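PDB 6OTU: glucose-6-phosphate isomerase from Chlamydia trachomatis D/UW-3/CX, which catalyses the reversible isomerization of glucose-6-phosphate to fructose-6-phosphate, an aldose-ketose interconversion. Local coordinates for residues A[185-190]-A[214-219]; A[205-210]-A[241-246]; A[194-199]-A[223-228]. All blocks are in the same frame, centred on the assembly; numbering follows the deposited sequence.

How the contacts relate
All three contacts belong to the parallel five-stranded sheet, and its covering helices, of the sugar isomerase (SIS) fold. Contact 2 pairs strands 204-209 and 240-245. Contact 1 sets the loop leading into helix 189-196 against the first turn of helix 216-231, and contact 3 joins the same two helical regions further along; their centres lie about 13 Å apart. Contact 1 meets contact 2 at the sugar phosphate: T215 OG1 lies 4.0 Å from S210 OG, and both hydroxyls bond to the phosphate oxygen O3P of glucose-6-phosphate. Contact 3, about 16 Å from contact 2 between centres, lies away from this pocket and meets the sheet where F225 CD2 packs 4.0 Å from V206 CG2.

Contact 1. Residues A[185-190]-A[214-219]; sequences SNIDPD and TTLEPA. With G6Q (glucose-6-phosphate), chain E.
I187 overlaps L216 through the ends of the two chains: its CD1 presses on L216 CD2 at 3.4 Å, tighter than usual for two methyl groups. The I187 branch gets there because CG1 lies anti to the backbone N (chi1 -158°) and CD1 prolongs that extended path. Beside this pair runs the aliphatic stem of E217. Its CB lies 3.4 Å from S185 O, and its CG lies 3.6 Å from I187 CB, so glutamate serves here as a hydrocarbon spacer with a polar end. The stem bends at chi2 (93°), and OE1 is hydrogen-bonded to T382 and the active-site H386 of the second subunit. T215 OG1 donates to O3P of glucose-6-phosphate at 2.5 Å and is also bonded to K501 NZ. In the other segment N186 OD1 closes an Asx turn with D188 N, while its ND2 bonds to G381 O of the second subunit; D188 OD1 caps the next helix through D190 N. Both donors sit well above the plane of the accepting group. The contact thus joins the loop after strand 180-184, where helix 189-196 begins, to the first turn of helix 216-231, which follows strand 204-209.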
loop_
_atom_site.group_PDB
_atom_site.type_symbol
_atom_site.label_atom_id
_atom_site.label_comp_id
_atom_site.label_asym_id
_atom_site.label_seq_id
_atom_site.Cartn_x
_atom_site.Cartn_y
_atom_site.Cartn_z
ATOM N N SER A 185 7.717 -0.937 -15.269
ATOM C CA SER A 185 8.748 -0.959 -14.239
ATOM C C SER A 185 9.232 -2.376 -13.938
ATOM O O SER A 185 10.433 -2.652 -14.008
ATOM C CB SER A 185 8.218 -0.286 -12.968
ATOM O OG SER A 185 6.967 -0.853 -12.573
ATOM N N ASN A 186 8.305 -3.277 -13.616
ATOM C CA ASN A 186 8.651 -4.629 -13.185
ATOM C C ASN A 186 9.372 -5.397 -14.293
ATOM O O ASN A 186 9.083 -5.245 -15.484
ATOM C CB ASN A 186 7.370 -5.383 -12.783
ATOM C CG ASN A 186 7.619 -6.518 -11.780
ATOM O OD1 ASN A 186 8.700 -7.106 -11.722
ATOM N ND2 ASN A 186 6.590 -6.833 -10.992
ATOM N N ILE A 187 10.312 -6.254 -13.896
ATOM C CA ILE A 187 10.844 -7.170 -14.892
ATOM C C ILE A 187 9.804 -8.215 -15.294
ATOM O O ILE A 187 9.928 -8.814 -16.368
ATOM C CB ILE A 187 12.142 -7.852 -14.427
ATOM C CG1 ILE A 187 12.907 -8.323 -15.669
ATOM C CG2 ILE A 187 11.859 -8.963 -13.408
ATOM C CD1 ILE A 187 14.004 -9.238 -15.394
ATOM N N ASP A 188 8.772 -8.435 -14.468
ATOM C CA ASP A 188 7.592 -9.183 -14.877
ATOM C C ASP A 188 7.128 -8.686 -16.244
ATOM O O ASP A 188 6.632 -7.566 -16.356
ATOM C CB ASP A 188 6.484 -9.024 -13.835
ATOM C CG ASP A 188 5.207 -9.760 -14.205
ATOM O OD1 ASP A 188 5.156 -10.458 -15.240
ATOM O OD2 ASP A 188 4.247 -9.670 -13.427
ATOM N N PRO A 189 7.270 -9.484 -17.306
ATOM C CA PRO A 189 6.915 -8.995 -18.647
ATOM C C PRO A 189 5.427 -8.747 -18.832
ATOM O O PRO A 189 5.041 -8.121 -19.830
ATOM C CB PRO A 189 7.406 -10.118 -19.563
ATOM C CG PRO A 189 7.275 -11.344 -18.711
ATOM C CD PRO A 189 7.651 -10.902 -17.321
ATOM N N ASP A 190 4.582 -9.228 -17.917
ATOM C CA ASP A 190 3.165 -8.900 -18.000
ATOM C C ASP A 190 2.955 -7.402 -17.854
ATOM O O ASP A 190 2.008 -6.850 -18.426
ATOM C CB ASP A 190 2.380 -9.688 -16.949
ATOM C CG ASP A 190 2.124 -11.123 -17.375
ATOM O OD1 ASP A 190 2.194 -11.406 -18.590
ATOM O OD2 ASP A 190 1.861 -11.975 -16.500
ATOM N N THR A 214 22.235 0.869 -16.005
ATOM C CA THR A 214 22.571 -0.554 -16.028
ATOM C C THR A 214 21.594 -1.457 -15.261
ATOM O O THR A 214 21.834 -2.666 -15.174
ATOM C CB THR A 214 23.989 -0.763 -15.484
ATOM O OG1 THR A 214 24.106 -0.128 -14.206
ATOM C CG2 THR A 214 25.020 -0.152 -16.425
ATOM N N THR A 215 20.513 -0.918 -14.698
ATOM C CA THR A 215 19.571 -1.737 -13.946
ATOM C C THR A 215 18.875 -2.755 -14.856
ATOM O O THR A 215 18.462 -2.435 -15.972
ATOM C CB THR A 215 18.547 -0.844 -13.262
ATOM O OG1 THR A 215 19.228 0.236 -12.612
ATOM C CG2 THR A 215 17.751 -1.640 -12.231
ATOM N N LEU A 216 18.759 -3.997 -14.377
ATOM C CA LEU A 216 18.211 -5.065 -15.217
ATOM C C LEU A 216 16.831 -4.722 -15.784
ATOM O O LEU A 216 16.564 -4.958 -16.969
ATOM C CB LEU A 216 18.136 -6.364 -14.421
ATOM C CG LEU A 216 17.305 -7.474 -15.067
ATOM C CD1 LEU A 216 17.940 -7.894 -16.378
ATOM C CD2 LEU A 216 17.133 -8.669 -14.122
ATOM N N GLU A 217 15.937 -4.153 -14.949
ATOM C CA GLU A 217 14.543 -3.996 -15.355
ATOM C C GLU A 217 14.373 -3.004 -16.502
ATOM O O GLU A 217 13.803 -3.378 -17.542
ATOM C CB GLU A 217 13.683 -3.628 -14.143
ATOM C CG GLU A 217 13.493 -4.749 -13.159
ATOM C CD GLU A 217 14.517 -4.726 -12.036
ATOM O OE1 GLU A 217 14.169 -5.160 -10.914
ATOM O OE2 GLU A 217 15.674 -4.295 -12.267
ATOM N N PRO A 218 14.809 -1.744 -16.385
ATOM C CA PRO A 218 14.736 -0.853 -17.560
ATOM C C PRO A 218 15.393 -1.445 -18.796
ATOM O O PRO A 218 14.882 -1.255 -19.908
ATOM C CB PRO A 218 15.482 0.409 -17.106
ATOM C CG PRO A 218 15.617 0.296 -15.635
ATOM C CD PRO A 218 15.543 -1.130 -15.264
ATOM N N ALA A 219 16.515 -2.159 -18.631
ATOM C CA ALA A 219 17.225 -2.683 -19.798
ATOM C C ALA A 219 16.438 -3.801 -20.466
ATOM O O ALA A 219 16.335 -3.846 -21.698
ATOM C CB ALA A 219 18.607 -3.186 -19.407
HETATM C C1 G6Q E . 16.704 5.042 -5.288
HETATM C C2 G6Q E . 17.201 3.595 -5.323
HETATM C C3 G6Q E . 16.490 2.724 -6.353
HETATM C C4 G6Q E . 16.837 3.067 -7.806
HETATM C C5 G6Q E . 16.387 1.962 -8.762
HETATM C C6 G6Q E . 16.549 2.351 -10.212
HETATM O O1 G6Q E . 17.280 5.840 -4.627
HETATM O O2 G6Q E . 18.605 3.547 -5.553
HETATM O O3 G6Q E . 15.076 2.818 -6.173
HETATM O O4 G6Q E . 16.209 4.289 -8.187
HETATM O O5 G6Q E . 17.124 0.770 -8.474
HETATM O O6 G6Q E . 17.942 2.709 -10.424
HETATM P P G6Q E . 18.390 3.375 -11.828
HETATM O O1P G6Q E . 17.659 4.703 -11.931
HETATM O O2P G6Q E . 19.899 3.543 -11.694
HETATM O O3P G6Q E . 17.997 2.403 -12.922
#

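Contact 2. Residues A[205-210]-A[241-246]; sequences LVVVVS and VAVTSQ. With G6Q (glucose-6-phosphate), chain E.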
loop_
_atom_site.group_PDB
_atom_site.type_symbol
_atom_site.label_atom_id
_atom_site.label_comp_id
_atom_site.label_asym_id
_atom_site.label_seq_id
_atom_site.Cartn_x
_atom_site.Cartn_y
_atom_site.Cartn_z
ATOM N N LEU A 205 5.949 8.024 -27.366
ATOM C CA LEU A 205 7.309 8.365 -26.986
ATOM C C LEU A 205 7.709 7.503 -25.782
ATOM O O LEU A 205 7.003 7.481 -24.769
ATOM C CB LEU A 205 7.400 9.859 -26.654
ATOM C CG LEU A 205 8.734 10.293 -26.039
ATOM C CD1 LEU A 205 9.818 10.276 -27.118
ATOM C CD2 LEU A 205 8.641 11.661 -25.364
ATOM N N VAL A 206 8.816 6.774 -25.896
ATOM C CA VAL A 206 9.262 5.886 -24.822
ATOM C C VAL A 206 10.402 6.564 -24.078
ATOM O O VAL A 206 11.448 6.846 -24.667
ATOM C CB VAL A 206 9.715 4.521 -25.364
ATOM C CG1 VAL A 206 10.272 3.665 -24.219
ATOM C CG2 VAL A 206 8.579 3.817 -26.092
ATOM N N VAL A 207 10.228 6.807 -22.786
ATOM C CA VAL A 207 11.230 7.500 -21.979
ATOM C C VAL A 207 11.857 6.473 -21.041
ATOM O O VAL A 207 11.227 6.029 -20.072
ATOM C CB VAL A 207 10.626 8.679 -21.199
ATOM C CG1 VAL A 207 11.720 9.467 -20.462
ATOM C CG2 VAL A 207 9.868 9.596 -22.144
ATOM N N VAL A 208 13.091 6.084 -21.336
ATOM C CA VAL A 208 13.828 5.142 -20.501
ATOM C C VAL A 208 14.592 5.933 -19.443
ATOM O O VAL A 208 15.481 6.732 -19.764
ATOM C CB VAL A 208 14.778 4.273 -21.341
ATOM C CG1 VAL A 208 15.200 3.042 -20.553
ATOM C CG2 VAL A 208 14.113 3.880 -22.649
ATOM N N VAL A 209 14.246 5.712 -18.184
ATOM C CA VAL A 209 14.772 6.486 -17.073
ATOM C C VAL A 209 15.564 5.528 -16.196
ATOM O O VAL A 209 14.991 4.619 -15.578
ATOM C CB VAL A 209 13.653 7.183 -16.278
ATOM C CG1 VAL A 209 14.231 7.974 -15.117
ATOM C CG2 VAL A 209 12.816 8.082 -17.194
ATOM N N SER A 210 16.878 5.723 -16.139
ATOM C CA SER A 210 17.727 4.878 -15.299
ATOM C C SER A 210 18.988 5.669 -14.981
ATOM O O SER A 210 19.773 5.950 -15.890
ATOM C CB SER A 210 18.065 3.569 -16.005
ATOM O OG SER A 210 19.231 2.981 -15.456
ATOM N N VAL A 241 13.704 8.184 -25.767
ATOM C CA VAL A 241 14.394 9.251 -25.055
ATOM C C VAL A 241 15.034 8.634 -23.820
ATOM O O VAL A 241 14.439 7.756 -23.182
ATOM C CB VAL A 241 13.416 10.390 -24.675
ATOM C CG1 VAL A 241 13.941 11.220 -23.499
ATOM C CG2 VAL A 241 13.140 11.277 -25.887
ATOM N N ALA A 242 16.255 9.060 -23.498
ATOM C CA ALA A 242 16.914 8.589 -22.288
ATOM C C ALA A 242 17.019 9.702 -21.248
ATOM O O ALA A 242 17.164 10.888 -21.572
ATOM C CB ALA A 242 18.300 8.016 -22.589
ATOM N N VAL A 243 16.904 9.293 -19.987
ATOM C CA VAL A 243 17.155 10.132 -18.826
ATOM C C VAL A 243 18.100 9.324 -17.952
ATOM O O VAL A 243 17.725 8.260 -17.454
ATOM C CB VAL A 243 15.866 10.491 -18.071
ATOM C CG1 VAL A 243 16.154 11.378 -16.864
ATOM C CG2 VAL A 243 14.886 11.182 -19.007
ATOM N N THR A 244 19.335 9.798 -17.798
ATOM C CA THR A 244 20.361 9.031 -17.106
ATOM C C THR A 244 21.426 9.970 -16.558
ATOM O O THR A 244 21.486 11.153 -16.913
ATOM C CB THR A 244 21.017 7.986 -18.028
ATOM O OG1 THR A 244 21.955 7.231 -17.267
ATOM C CG2 THR A 244 21.781 8.657 -19.166
ATOM N N SER A 245 22.265 9.416 -15.680
ATOM C CA SER A 245 23.426 10.128 -15.161
ATOM C C SER A 245 24.373 10.522 -16.293
ATOM O O SER A 245 24.526 9.803 -17.282
ATOM C CB SER A 245 24.166 9.250 -14.148
ATOM O OG SER A 245 24.805 10.050 -13.168
ATOM N N GLN A 246 25.017 11.678 -16.144
ATOM C CA GLN A 246 25.961 12.111 -17.166
ATOM C C GLN A 246 27.146 11.153 -17.235
ATOM O O GLN A 246 27.678 10.725 -16.209
ATOM C CB GLN A 246 26.445 13.531 -16.882
ATOM C CG GLN A 246 27.092 14.205 -18.081
ATOM C CD GLN A 246 26.838 15.703 -18.107
ATOM O OE1 GLN A 246 26.642 16.328 -17.064
ATOM N NE2 GLN A 246 26.836 16.284 -19.303
HETATM C C1 G6Q E . 16.704 5.042 -5.288
HETATM C C2 G6Q E . 17.201 3.595 -5.323
HETATM C C3 G6Q E . 16.490 2.724 -6.353
HETATM C C4 G6Q E . 16.837 3.067 -7.806
HETATM C C5 G6Q E . 16.387 1.962 -8.762
HETATM C C6 G6Q E . 16.549 2.351 -10.212
HETATM O O1 G6Q E . 17.280 5.840 -4.627
HETATM O O2 G6Q E . 18.605 3.547 -5.553
HETATM O O3 G6Q E . 15.076 2.818 -6.173
HETATM O O4 G6Q E . 16.209 4.289 -8.187
HETATM O O5 G6Q E . 17.124 0.770 -8.474
HETATM O O6 G6Q E . 17.942 2.709 -10.424
HETATM P P G6Q E . 18.390 3.375 -11.828
HETATM O O1P G6Q E . 17.659 4.703 -11.931
HETATM O O2P G6Q E . 19.899 3.543 -11.694
HETATM O O3P G6Q E . 17.997 2.403 -12.922
#
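V207 and V241 stand side by side and point the same way, as bridged residues of parallel strands do, and V209 and V243 repeat the pairing two residues on. Within the second pair V209 CG2 rests 4.0 Å from V243 CB. A diagonal contact ties the two pairs together: V207 CG1 reaches across to V243 CG2 at 3.9 Å. V207 presents the methyl anti to its backbone N (chi1 -175°), V243 the branch beside its backbone N; the two side chains cross obliquely. L205 enlarges the same apolar face, its CD1 crossing V241 CG2 at 3.7 Å, and helix 275-285 covers V207, V209 and V243. On the other face V208 stands beside the small A242, with V208 packing on E222 of helix 216-231. Beta-branched valines suit such a sheet, since they favour extended backbone and pack well in a buried layer.

Between the faces the backbones form a parallel ladder. V241 N donates to V206 O and V208 N to V241 O, each at 2.8 Å; V243 N then donates to V208 O, and S210 N to V243 O at 3.0 Å. Toward the C-terminal end of the pairing the residues turn polar. T244 OG1 comes 2.9 Å from S210 O, but S248 OG and K211 O are also its partners. S210 OG, set anti to its backbone N (chi1 159°), donates to O3P of glucose-6-phosphate at 2.9 Å and accepts from G213 N. Being engaged both ways should fix the serine's rotation, and the apolar pairing thus leads to a neutral hydroxyl positioned for a phosphate; the backbone N atoms of K211 and S212 also bond to glucose-6-phosphate.

Contact 3. Residues A[194-199]-A[223-228]; sequences EVLREI and ELFRQA
L196 and F225 make the CH-pi interaction of this contact. The methyl CD2 of L196 sits over one face of the phenyl ring, offset toward its rim, 4.1 Å from the F225 ring centroid and 20° off the ring normal. The leucine and phenylalanine side chains run past each other in opposite directions; L196 CG is anti to its carbonyl carbon (chi1 -72°).

The remaining touches are plain apolar packing. V195 and I199 approach the rim of the same ring near its plane: V195 CG1 is 4.1 Å from F225 CZ, and I199 CD1 is 4.0 Å from F225 CE2. The ring is thus met over a face and at its edge by three aliphatic side chains. L196 CD2 also lies 3.8 Å from A228 CB, one turn further along helix 216-231, where a residue as small as alanine lets leucine come close to the helix.

The touching side chains are all apolar, and L196 packs in addition on L413 of the second subunit. Polar groups turn to other partners, R226 to E222 and R255.

Both segments cover one face of the parallel sheet. V195 lies over V153 and V184, I199 over T151 and F182, and F225 over V184, V153, I155 and V206, packing between the two helical segments and strands 180-184, 151-155 and 204-209.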
loop_
_atom_site.group_PDB
_atom_site.type_symbol
_atom_site.label_atom_id
_atom_site.label_comp_id
_atom_site.label_asym_id
_atom_site.label_seq_id
_atom_site.Cartn_x
_atom_site.Cartn_y
_atom_site.Cartn_z
ATOM N N GLU A 194 0.818 -5.517 -20.717
ATOM C CA GLU A 194 -0.408 -4.751 -20.491
ATOM C C GLU A 194 -0.319 -3.373 -21.135
ATOM O O GLU A 194 -1.321 -2.862 -21.650
ATOM C CB GLU A 194 -0.728 -4.630 -18.989
ATOM C CG GLU A 194 0.229 -3.719 -18.186
ATOM C CD GLU A 194 -0.092 -3.608 -16.689
ATOM O OE1 GLU A 194 -1.185 -4.061 -16.254
ATOM O OE2 GLU A 194 0.770 -3.074 -15.943
ATOM N N VAL A 195 0.869 -2.769 -21.149
ATOM C CA VAL A 195 0.998 -1.444 -21.735
ATOM C C VAL A 195 0.998 -1.523 -23.254
ATOM O O VAL A 195 0.301 -0.755 -23.926
ATOM C CB VAL A 195 2.259 -0.762 -21.191
ATOM C CG1 VAL A 195 2.548 0.530 -21.967
ATOM C CG2 VAL A 195 2.066 -0.506 -19.697
ATOM N N LEU A 196 1.759 -2.462 -23.819
ATOM C CA LEU A 196 1.789 -2.612 -25.270
ATOM C C LEU A 196 0.403 -2.925 -25.824
ATOM O O LEU A 196 0.072 -2.511 -26.938
ATOM C CB LEU A 196 2.788 -3.700 -25.660
ATOM C CG LEU A 196 4.277 -3.373 -25.517
ATOM C CD1 LEU A 196 5.101 -4.634 -25.328
ATOM C CD2 LEU A 196 4.761 -2.586 -26.713
ATOM N N ARG A 197 -0.427 -3.623 -25.047
ATOM C CA ARG A 197 -1.780 -3.918 -25.494
ATOM C C ARG A 197 -2.575 -2.646 -25.758
ATOM O O ARG A 197 -3.501 -2.652 -26.574
ATOM C CB ARG A 197 -2.492 -4.783 -24.453
ATOM C CG ARG A 197 -3.880 -5.239 -24.850
ATOM C CD ARG A 197 -4.668 -5.673 -23.629
ATOM N NE ARG A 197 -5.680 -6.675 -23.951
ATOM C CZ ARG A 197 -6.987 -6.427 -24.004
ATOM N NH1 ARG A 197 -7.437 -5.202 -23.752
ATOM N NH2 ARG A 197 -7.842 -7.404 -24.305
ATOM N N GLU A 198 -2.212 -1.541 -25.116
ATOM C CA GLU A 198 -3.064 -0.358 -25.097
ATOM C C GLU A 198 -2.637 0.765 -26.039
ATOM O O GLU A 198 -3.467 1.627 -26.342
ATOM C CB GLU A 198 -3.132 0.208 -23.671
ATOM C CG GLU A 198 -3.680 -0.780 -22.638
ATOM C CD GLU A 198 -5.124 -1.188 -22.920
ATOM O OE1 GLU A 198 -5.881 -0.347 -23.460
ATOM O OE2 GLU A 198 -5.499 -2.343 -22.603
ATOM N N ILE A 199 -1.388 0.795 -26.512
ATOM C CA ILE A 199 -0.819 2.007 -27.100
ATOM C C ILE A 199 -0.629 1.861 -28.605
ATOM O O ILE A 199 -0.465 0.759 -29.146
ATOM C CB ILE A 199 0.518 2.376 -26.424
ATOM C CG1 ILE A 199 1.585 1.322 -26.751
ATOM C CG2 ILE A 199 0.337 2.508 -24.912
ATOM C CD1 ILE A 199 2.900 1.510 -26.031
ATOM N N GLU A 223 14.516 -3.219 -24.180
ATOM C CA GLU A 223 14.720 -4.171 -25.268
ATOM C C GLU A 223 13.390 -4.755 -25.739
ATOM O O GLU A 223 13.165 -4.889 -26.945
ATOM C CB GLU A 223 15.694 -5.269 -24.837
ATOM C CG GLU A 223 15.988 -6.314 -25.909
ATOM C CD GLU A 223 16.592 -5.727 -27.180
ATOM O OE1 GLU A 223 17.226 -4.649 -27.100
ATOM O OE2 GLU A 223 16.431 -6.353 -28.258
ATOM N N LEU A 224 12.476 -5.055 -24.805
ATOM C CA LEU A 224 11.142 -5.519 -25.186
ATOM C C LEU A 224 10.418 -4.499 -26.058
ATOM O O LEU A 224 9.699 -4.866 -26.991
ATOM C CB LEU A 224 10.304 -5.819 -23.943
ATOM C CG LEU A 224 10.220 -7.271 -23.479
ATOM C CD1 LEU A 224 9.288 -7.352 -22.296
ATOM C CD2 LEU A 224 9.749 -8.186 -24.595
ATOM N N PHE A 225 10.570 -3.214 -25.755
ATOM C CA PHE A 225 9.869 -2.208 -26.546
ATOM C C PHE A 225 10.553 -1.983 -27.887
ATOM O O PHE A 225 9.873 -1.809 -28.906
ATOM C CB PHE A 225 9.763 -0.909 -25.755
ATOM C CG PHE A 225 8.512 -0.815 -24.917
ATOM C CD1 PHE A 225 8.349 -1.617 -23.792
ATOM C CD2 PHE A 225 7.491 0.062 -25.259
ATOM C CE1 PHE A 225 7.184 -1.541 -23.013
ATOM C CE2 PHE A 225 6.323 0.136 -24.488
ATOM C CZ PHE A 225 6.177 -0.670 -23.362
ATOM N N ARG A 226 11.898 -2.008 -27.903
ATOM C CA ARG A 226 12.631 -1.873 -29.158
ATOM C C ARG A 226 12.207 -2.942 -30.148
ATOM O O ARG A 226 12.040 -2.654 -31.334
ATOM C CB ARG A 226 14.147 -1.945 -28.927
ATOM C CG ARG A 226 14.724 -0.797 -28.108
ATOM C CD ARG A 226 15.962 -0.168 -28.734
ATOM N NE ARG A 226 16.379 1.012 -27.970
ATOM C CZ ARG A 226 16.731 2.180 -28.508
ATOM N NH1 ARG A 226 16.729 2.341 -29.832
ATOM N NH2 ARG A 226 17.091 3.189 -27.716
ATOM N N GLN A 227 12.019 -4.180 -29.672
ATOM C CA GLN A 227 11.595 -5.268 -30.549
ATOM C C GLN A 227 10.189 -5.038 -31.075
ATOM O O GLN A 227 9.901 -5.347 -32.236
ATOM C CB GLN A 227 11.678 -6.606 -29.818
ATOM C CG GLN A 227 13.024 -6.850 -29.169
ATOM C CD GLN A 227 13.576 -8.228 -29.422
ATOM O OE1 GLN A 227 13.683 -9.046 -28.505
ATOM N NE2 GLN A 227 13.944 -8.493 -30.671
ATOM N N ALA A 228 9.300 -4.491 -30.237
ATOM C CA ALA A 228 7.932 -4.251 -30.678
ATOM C C ALA A 228 7.892 -3.214 -31.799
ATOM O O ALA A 228 7.163 -3.395 -32.783
ATOM C CB ALA A 228 7.054 -3.834 -29.489
#